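Local coordinates for nicotinamide-nucleotide adenylyltransferase NadR family / Ribosylnicotinamide kinase (Lactococcus lactis subsp. cremoris, PDB 6GYE), which probably phosphorylates nicotinamide riboside through its ribosylnicotinamide kinase domain and may adenylylate the resulting mononucleotide to make NAD+, at residues 46-54 with 63-74; 195-203 with 357-365. All coordinates share one frame; numbering follows the deposited sequence. Where two conformers were deposited one is given.

Overall arrangement
The chain has two parallel sheets with helices around them, and each contact belongs to one. From the N terminus, strand 43-50 is reached first. Contact 1 (46-54 with 63-74) then closes a short loop of eight residues and lays helix 63-73 on the five-stranded sheet. Contact 2 opens later, in helix 193-203 of the P-loop NTPase domain. It closes only near the C terminus, 153 residues on, when helix 358-370 packs beside that helix and next to the four-stranded sheet. The two contacts follow in series, neither nested nor crossed. The centres of contacts 1 and 2 lie about 38 Å apart, on opposite sides of the chain's centre.

Contact 1: residues 46-54 with 63-74; sequences LVVSGYDND and LEKRFRYLREAF. With SO4 (sulfate ion), chain D.
R66 makes the polar contacts between helix 63-73 and the end of strand 43-50. Its NH2 donates to OD2 of D54 at 2.7 Å, as part of a salt bridge. The acid meets the edge of the guanidinium, and the two planes are turned 39° apart. NH2 arrives on the syn side of OD2, somewhat out of the carboxylate plane. The neighbouring NH1 donates to the carbonyl O of S49 at 3.1 Å, again close to the guanidinium plane. Outside the two segments, NE is bonded to the O of L61 and NH1 to the O of T22. Bonds to all three nitrogens fix the rotation of the group.

D54 is itself held from several sides. The backbone N of Y51 donates to OD2 at 3.0 Å, from the face of the carboxylate opposite to R66. OD1 caps the next helix through the N of A57. The type II turn from Y51 to D54 is thereby tied to R66.

Van der Waals contacts run along the strand. L63 straddles its end: CD1 lies 3.8 Å from CG1 of V48, and CD2 packs on the backbone, 3.5 Å from the carbonyl O of G50. CG2 of V48 meets CG of L70 at 4.2 Å. With CG anti to the carbonyl carbon (chi1 -60°), L46 carries CD1 over one face of the F74 ring. This CH-pi contact puts L46 CD1 3.9 Å from the F74 ring centroid.

The axes of strand 46-50 and helix 63-73 run nearly antiparallel, at 164°. This is the strand-to-helix half of a beta-alpha-beta crossover, which goes on to the parallel neighbour 80-86, as in a Rossmann-like nucleotidyltransferase fold.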
# COMPACT_ATOMS: atom_id res chain seq x y z
N LEU A 46 -11.55 16.31 -11.61
CA LEU A 46 -11.09 14.95 -11.85
C LEU A 46 -12.23 13.98 -11.55
O LEU A 46 -12.83 14.05 -10.48
CB LEU A 46 -9.89 14.58 -10.98
CG LEU A 46 -8.63 15.42 -11.13
CD1 LEU A 46 -7.49 14.82 -10.28
CD2 LEU A 46 -8.24 15.55 -12.60
N VAL A 47 -12.55 13.11 -12.51
CA VAL A 47 -13.62 12.15 -12.30
C VAL A 47 -13.00 10.76 -12.15
O VAL A 47 -12.38 10.24 -13.08
CB VAL A 47 -14.66 12.19 -13.42
CG1 VAL A 47 -15.70 11.11 -13.20
CG2 VAL A 47 -15.35 13.55 -13.41
N VAL A 48 -13.14 10.19 -10.96
CA VAL A 48 -12.74 8.82 -10.68
C VAL A 48 -13.96 7.95 -10.93
O VAL A 48 -14.96 8.08 -10.22
CB VAL A 48 -12.28 8.64 -9.23
CG1 VAL A 48 -11.54 7.32 -9.08
CG2 VAL A 48 -11.48 9.81 -8.75
N SER A 49 -13.88 7.07 -11.93
CA SER A 49 -15.00 6.19 -12.21
C SER A 49 -14.68 4.78 -11.71
O SER A 49 -13.52 4.39 -11.56
CB SER A 49 -15.33 6.18 -13.70
OG SER A 49 -14.21 5.79 -14.46
N GLY A 50 -15.74 4.03 -11.42
CA GLY A 50 -15.57 2.68 -10.91
C GLY A 50 -16.91 2.02 -10.64
O GLY A 50 -17.97 2.65 -10.71
N TYR A 51 -16.84 0.73 -10.33
CA TYR A 51 -18.01 -0.07 -9.99
C TYR A 51 -17.53 -1.26 -9.17
O TYR A 51 -16.35 -1.62 -9.20
CB TYR A 51 -18.78 -0.53 -11.24
CG TYR A 51 -17.93 -1.22 -12.28
CD1 TYR A 51 -17.27 -0.49 -13.27
CD2 TYR A 51 -17.77 -2.60 -12.27
CE1 TYR A 51 -16.47 -1.12 -14.23
CE2 TYR A 51 -16.98 -3.24 -13.23
CZ TYR A 51 -16.33 -2.50 -14.19
OH TYR A 51 -15.55 -3.13 -15.13
N ASP A 52 -18.46 -1.89 -8.45
CA ASP A 52 -18.11 -3.03 -7.62
C ASP A 52 -17.38 -4.09 -8.44
O ASP A 52 -17.78 -4.42 -9.56
CB ASP A 52 -19.38 -3.63 -6.99
CG ASP A 52 -19.98 -2.74 -5.91
OD1 ASP A 52 -19.33 -1.76 -5.50
OD2 ASP A 52 -21.12 -3.02 -5.49
N ASN A 53 -16.26 -4.58 -7.89
CA ASN A 53 -15.49 -5.68 -8.48
C ASN A 53 -14.88 -5.31 -9.84
O ASN A 53 -14.68 -6.19 -10.68
CB ASN A 53 -16.31 -6.96 -8.60
CG ASN A 53 -16.68 -7.55 -7.24
OD1 ASN A 53 -16.44 -6.94 -6.20
ND2 ASN A 53 -17.26 -8.74 -7.25
N ASP A 54 -14.58 -4.03 -10.06
CA ASP A 54 -13.88 -3.60 -11.27
C ASP A 54 -12.39 -3.95 -11.18
O ASP A 54 -11.93 -4.57 -10.22
CB ASP A 54 -14.12 -2.11 -11.52
CG ASP A 54 -13.57 -1.21 -10.39
OD1 ASP A 54 -12.83 -1.68 -9.50
OD2 ASP A 54 -13.91 -0.01 -10.41
N LEU A 63 -13.22 1.61 -5.66
CA LEU A 63 -13.50 3.00 -6.03
C LEU A 63 -13.40 3.95 -4.84
O LEU A 63 -12.81 5.03 -4.93
CB LEU A 63 -14.88 3.07 -6.67
CG LEU A 63 -15.42 4.42 -7.10
CD1 LEU A 63 -14.43 5.11 -8.01
CD2 LEU A 63 -16.76 4.25 -7.80
N GLU A 64 -14.00 3.58 -3.70
CA GLU A 64 -13.97 4.46 -2.53
C GLU A 64 -12.53 4.77 -2.11
O GLU A 64 -12.21 5.92 -1.78
CB GLU A 64 -14.75 3.83 -1.37
CG GLU A 64 -14.64 4.56 -0.03
CD GLU A 64 -15.50 5.82 0.06
OE1 GLU A 64 -16.37 6.01 -0.81
OE2 GLU A 64 -15.32 6.61 1.01
N LYS A 65 -11.64 3.78 -2.17
CA LYS A 65 -10.26 4.01 -1.74
C LYS A 65 -9.49 4.85 -2.75
O LYS A 65 -8.72 5.74 -2.36
CB LYS A 65 -9.55 2.68 -1.49
CG LYS A 65 -8.08 2.87 -1.11
CD LYS A 65 -7.35 1.56 -0.91
CE LYS A 65 -7.84 0.83 0.31
NZ LYS A 65 -7.17 -0.50 0.43
N ARG A 66 -9.67 4.59 -4.05
CA ARG A 66 -9.02 5.43 -5.06
C ARG A 66 -9.49 6.87 -4.96
O ARG A 66 -8.70 7.80 -5.14
CB ARG A 66 -9.30 4.90 -6.47
CG ARG A 66 -9.02 3.44 -6.65
CD ARG A 66 -9.06 3.07 -8.12
NE ARG A 66 -9.96 1.95 -8.29
CZ ARG A 66 -11.11 1.99 -8.95
NH1 ARG A 66 -11.50 3.09 -9.57
NH2 ARG A 66 -11.84 0.90 -8.99
N PHE A 67 -10.78 7.06 -4.72
CA PHE A 67 -11.29 8.42 -4.54
C PHE A 67 -10.60 9.10 -3.36
O PHE A 67 -10.10 10.22 -3.50
CB PHE A 67 -12.80 8.38 -4.35
CG PHE A 67 -13.40 9.64 -3.83
CD1 PHE A 67 -13.62 10.72 -4.67
CD2 PHE A 67 -13.77 9.75 -2.49
CE1 PHE A 67 -14.20 11.90 -4.18
CE2 PHE A 67 -14.34 10.92 -2.00
CZ PHE A 67 -14.56 11.99 -2.85
N ARG A 68 -10.53 8.42 -2.20
CA ARG A 68 -9.86 9.03 -1.04
C ARG A 68 -8.39 9.30 -1.32
O ARG A 68 -7.88 10.38 -1.03
CB ARG A 68 -9.99 8.16 0.21
CG ARG A 68 -11.38 8.14 0.85
CD ARG A 68 -11.84 9.55 1.20
NE ARG A 68 -13.04 9.58 2.04
CZ ARG A 68 -13.03 9.54 3.38
NH1 ARG A 68 -11.88 9.45 4.06
NH2 ARG A 68 -14.19 9.58 4.04
N TYR A 69 -7.71 8.35 -1.97
CA TYR A 69 -6.30 8.55 -2.29
C TYR A 69 -6.09 9.75 -3.21
O TYR A 69 -5.12 10.51 -3.05
CB TYR A 69 -5.72 7.29 -2.93
CG TYR A 69 -5.47 6.17 -1.95
CD1 TYR A 69 -5.83 6.29 -0.62
CD2 TYR A 69 -4.82 5.00 -2.36
CE1 TYR A 69 -5.59 5.27 0.29
CE2 TYR A 69 -4.56 3.97 -1.45
CZ TYR A 69 -4.94 4.12 -0.13
OH TYR A 69 -4.69 3.10 0.76
N LEU A 70 -6.97 9.92 -4.20
CA LEU A 70 -6.87 11.07 -5.09
C LEU A 70 -7.09 12.38 -4.34
O LEU A 70 -6.39 13.37 -4.58
CB LEU A 70 -7.89 10.95 -6.24
CG LEU A 70 -7.51 10.30 -7.58
CD1 LEU A 70 -6.72 11.26 -8.46
CD2 LEU A 70 -6.72 9.04 -7.38
N ARG A 71 -8.08 12.41 -3.44
CA ARG A 71 -8.31 13.62 -2.67
C ARG A 71 -7.06 14.01 -1.91
O ARG A 71 -6.68 15.18 -1.88
CB ARG A 71 -9.49 13.43 -1.71
CG ARG A 71 -10.86 13.62 -2.34
CD ARG A 71 -11.14 15.07 -2.66
NE ARG A 71 -12.52 15.25 -3.10
CZ ARG A 71 -13.56 15.38 -2.27
NH1 ARG A 71 -13.38 15.36 -0.96
NH2 ARG A 71 -14.78 15.54 -2.75
N GLU A 72 -6.39 13.03 -1.31
CA GLU A 72 -5.16 13.31 -0.60
C GLU A 72 -4.07 13.76 -1.57
O GLU A 72 -3.32 14.69 -1.28
CB GLU A 72 -4.72 12.09 0.21
CG GLU A 72 -3.55 12.35 1.12
CD GLU A 72 -3.03 11.11 1.86
OE1 GLU A 72 -3.78 10.12 2.05
OE2 GLU A 72 -1.84 11.14 2.24
N ALA A 73 -3.99 13.10 -2.72
CA ALA A 73 -2.94 13.40 -3.69
C ALA A 73 -3.04 14.82 -4.18
O ALA A 73 -2.01 15.45 -4.44
CB ALA A 73 -3.01 12.43 -4.87
N PHE A 74 -4.25 15.36 -4.31
CA PHE A 74 -4.46 16.73 -4.75
C PHE A 74 -4.97 17.62 -3.62
O PHE A 74 -5.80 18.52 -3.82
CB PHE A 74 -5.38 16.73 -5.98
CG PHE A 74 -4.76 16.06 -7.20
CD1 PHE A 74 -3.86 16.77 -8.01
CD2 PHE A 74 -5.01 14.73 -7.50
CE1 PHE A 74 -3.26 16.17 -9.12
CE2 PHE A 74 -4.41 14.11 -8.60
CZ PHE A 74 -3.53 14.84 -9.43
S SO4 D . -3.61 -0.10 1.10
O1 SO4 D . -3.27 1.10 0.36
O2 SO4 D . -3.91 0.27 2.48
O3 SO4 D . -4.79 -0.74 0.53
O4 SO4 D . -2.51 -1.05 1.04

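Contact 2: residues 195-203 with 357-365; sequences TLVRRLARS and TRYHHAIDA
Y359 reaches across from helix 358-370 and lies as a knob among L196, R199, L200 and S203 of helix 193-203. Its CB leaves the helix beside the contact. CG then stands anti to the backbone N (chi1 173°), which swings the ring over to the other helix. CD1 comes first, 4.0 Å from CD2 of L200 and close to CB of R199. CE1 follows, 3.9 Å from the same R199 CB. Both carbons are met obliquely. One face of the ring is covered from its own helix by CB of I363, one turn on.

At the tip, Y359 OH lies 2.5 Å from S203 OG. It is placed as a donor to OG, but the distance is so short that the exact geometry is doubtful. OG lies in the plane of the ring, at its edge. S203 OG in turn donates to the carbonyl O of R199, also at a doubtfully short distance. The backbone N of S203 reaches that oxygen from the opposite face.

Beside the tyrosine the packing is aliphatic. L200 CD2 lies 3.7 Å from CB of A362 and 3.8 Å from CD1 of I363. L196 CD1 touches the same A362 methyl at 4.3 Å. L200 and A362 also meet L298 of strand 296-300, so the two helices share a floor on the sheet. The segment axes cross at -49°, with a closest approach of 10.4 Å.

Helix 193-203 begins within what looks like a P-loop (Walker A) motif, and the C-terminal helix packs against its flank. The chemistry is mixed. Leucine, alanine and isoleucine join the helices by apolar packing over the sheet. At the margin, the hydroxyl of the partly exposed Y359 finds a polar partner in S203, so the ring can pack between the helices without burying an unpaired OH.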
# COMPACT_ATOMS: atom_id res chain seq x y z
N THR A 195 21.48 -7.78 12.84
CA THR A 195 22.56 -7.74 11.86
C THR A 195 22.06 -8.20 10.49
O THR A 195 22.40 -7.59 9.46
CB THR A 195 23.73 -8.59 12.35
OG1 THR A 195 24.27 -7.98 13.52
CG2 THR A 195 24.84 -8.64 11.33
N LEU A 196 21.21 -9.24 10.44
CA LEU A 196 20.72 -9.74 9.16
C LEU A 196 19.85 -8.70 8.45
O LEU A 196 20.04 -8.42 7.26
CB LEU A 196 19.95 -11.04 9.35
CG LEU A 196 19.44 -11.67 8.05
CD1 LEU A 196 20.60 -12.04 7.16
CD2 LEU A 196 18.55 -12.87 8.30
N VAL A 197 18.87 -8.14 9.18
CA VAL A 197 17.95 -7.14 8.64
C VAL A 197 18.70 -5.98 8.01
O VAL A 197 18.43 -5.57 6.87
CB VAL A 197 17.01 -6.63 9.76
CG1 VAL A 197 16.26 -5.38 9.31
CG2 VAL A 197 16.04 -7.72 10.20
N ARG A 198 19.68 -5.43 8.74
CA ARG A 198 20.39 -4.26 8.25
C ARG A 198 21.24 -4.59 7.03
O ARG A 198 21.29 -3.81 6.07
CB ARG A 198 21.27 -3.67 9.35
CG ARG A 198 20.48 -3.22 10.55
CD ARG A 198 21.38 -2.68 11.65
NE ARG A 198 20.59 -2.04 12.70
CZ ARG A 198 21.09 -1.61 13.85
NH1 ARG A 198 22.38 -1.76 14.11
NH2 ARG A 198 20.29 -1.04 14.74
N ARG A 199 21.89 -5.76 7.02
CA ARG A 199 22.68 -6.14 5.86
C ARG A 199 21.78 -6.41 4.65
O ARG A 199 22.09 -5.97 3.54
CB ARG A 199 23.57 -7.34 6.18
CG ARG A 199 24.52 -7.01 7.31
CD ARG A 199 25.94 -7.29 7.01
NE ARG A 199 26.41 -8.57 7.52
CZ ARG A 199 27.43 -8.70 8.38
NH1 ARG A 199 28.07 -7.62 8.82
NH2 ARG A 199 27.81 -9.91 8.76
N LEU A 200 20.66 -7.12 4.85
CA LEU A 200 19.76 -7.35 3.72
C LEU A 200 19.26 -6.03 3.14
O LEU A 200 19.36 -5.80 1.94
CB LEU A 200 18.58 -8.24 4.13
CG LEU A 200 18.88 -9.70 4.49
CD1 LEU A 200 17.64 -10.36 5.06
CD2 LEU A 200 19.39 -10.48 3.28
N ALA A 201 18.74 -5.14 4.00
CA ALA A 201 18.21 -3.85 3.54
C ALA A 201 19.29 -3.00 2.89
O ALA A 201 19.10 -2.45 1.80
CB ALA A 201 17.57 -3.09 4.71
N ARG A 202 20.43 -2.86 3.56
CA ARG A 202 21.47 -2.01 2.99
C ARG A 202 21.98 -2.57 1.67
O ARG A 202 22.43 -1.80 0.81
CB ARG A 202 22.59 -1.78 4.01
CG ARG A 202 22.18 -0.77 5.10
CD ARG A 202 23.03 -0.84 6.35
NE ARG A 202 22.66 0.22 7.29
CZ ARG A 202 22.98 0.25 8.58
NH1 ARG A 202 23.68 -0.74 9.14
NH2 ARG A 202 22.60 1.28 9.31
N SER A 203 21.87 -3.88 1.46
CA SER A 203 22.34 -4.46 0.20
C SER A 203 21.61 -3.87 -1.00
O SER A 203 22.17 -3.81 -2.10
CB SER A 203 22.16 -5.98 0.20
OG SER A 203 22.93 -6.58 1.22
N THR A 357 26.40 -19.08 3.55
CA THR A 357 26.10 -18.46 4.82
C THR A 357 24.61 -18.18 4.91
O THR A 357 23.89 -18.22 3.90
CB THR A 357 26.85 -17.12 5.02
OG1 THR A 357 26.27 -16.13 4.16
CG2 THR A 357 28.35 -17.24 4.72
N ARG A 358 24.16 -17.89 6.13
CA ARG A 358 22.80 -17.43 6.36
C ARG A 358 22.46 -16.25 5.45
O ARG A 358 21.38 -16.21 4.84
CB ARG A 358 22.65 -17.05 7.83
CG ARG A 358 21.26 -17.24 8.42
CD ARG A 358 21.30 -17.84 9.84
NE ARG A 358 21.92 -19.17 9.88
CZ ARG A 358 21.69 -20.07 10.84
NH1 ARG A 358 20.85 -19.80 11.83
NH2 ARG A 358 22.30 -21.25 10.80
N TYR A 359 23.39 -15.30 5.34
CA TYR A 359 23.15 -14.11 4.52
C TYR A 359 22.98 -14.46 3.04
O TYR A 359 22.09 -13.93 2.36
CB TYR A 359 24.27 -13.09 4.73
CG TYR A 359 24.15 -11.93 3.77
CD1 TYR A 359 23.32 -10.85 4.05
CD2 TYR A 359 24.81 -11.96 2.55
CE1 TYR A 359 23.18 -9.81 3.14
CE2 TYR A 359 24.67 -10.96 1.64
CZ TYR A 359 23.86 -9.88 1.93
OH TYR A 359 23.76 -8.89 0.99
N HIS A 360 23.84 -15.35 2.52
CA HIS A 360 23.68 -15.80 1.13
C HIS A 360 22.29 -16.39 0.91
O HIS A 360 21.62 -16.06 -0.07
CB HIS A 360 24.74 -16.83 0.76
CG HIS A 360 26.09 -16.25 0.54
ND1 HIS A 360 26.83 -15.69 1.56
CD2 HIS A 360 26.85 -16.14 -0.58
CE1 HIS A 360 27.99 -15.26 1.08
NE2 HIS A 360 28.02 -15.52 -0.21
N HIS A 361 21.85 -17.24 1.84
CA HIS A 361 20.53 -17.86 1.70
C HIS A 361 19.43 -16.81 1.66
O HIS A 361 18.55 -16.84 0.79
CB HIS A 361 20.29 -18.83 2.86
CG HIS A 361 19.09 -19.72 2.66
ND1 HIS A 361 18.80 -20.78 3.50
CD2 HIS A 361 18.13 -19.72 1.71
CE1 HIS A 361 17.71 -21.38 3.08
NE2 HIS A 361 17.28 -20.76 1.99
N ALA A 362 19.47 -15.85 2.59
CA ALA A 362 18.41 -14.86 2.71
C ALA A 362 18.37 -13.91 1.51
O ALA A 362 17.29 -13.58 1.01
CB ALA A 362 18.57 -14.06 4.01
N ILE A 363 19.53 -13.42 1.07
CA ILE A 363 19.52 -12.46 -0.04
C ILE A 363 19.07 -13.15 -1.32
O ILE A 363 18.41 -12.54 -2.16
CB ILE A 363 20.90 -11.77 -0.18
CG1 ILE A 363 20.77 -10.48 -0.98
CG2 ILE A 363 21.98 -12.71 -0.81
CD1 ILE A 363 19.98 -9.38 -0.28
N ASP A 364 19.37 -14.44 -1.47
CA ASP A 364 18.81 -15.20 -2.59
C ASP A 364 17.29 -15.35 -2.45
O ASP A 364 16.56 -15.25 -3.44
CB ASP A 364 19.48 -16.57 -2.69
CG ASP A 364 19.19 -17.27 -4.01
OD1 ASP A 364 19.33 -16.62 -5.08
OD2 ASP A 364 18.85 -18.48 -3.99
N ALA A 365 16.81 -15.60 -1.23
CA ALA A 365 15.36 -15.67 -1.04
C ALA A 365 14.73 -14.33 -1.36
O ALA A 365 13.66 -14.28 -1.99
CB ALA A 365 15.02 -16.13 0.37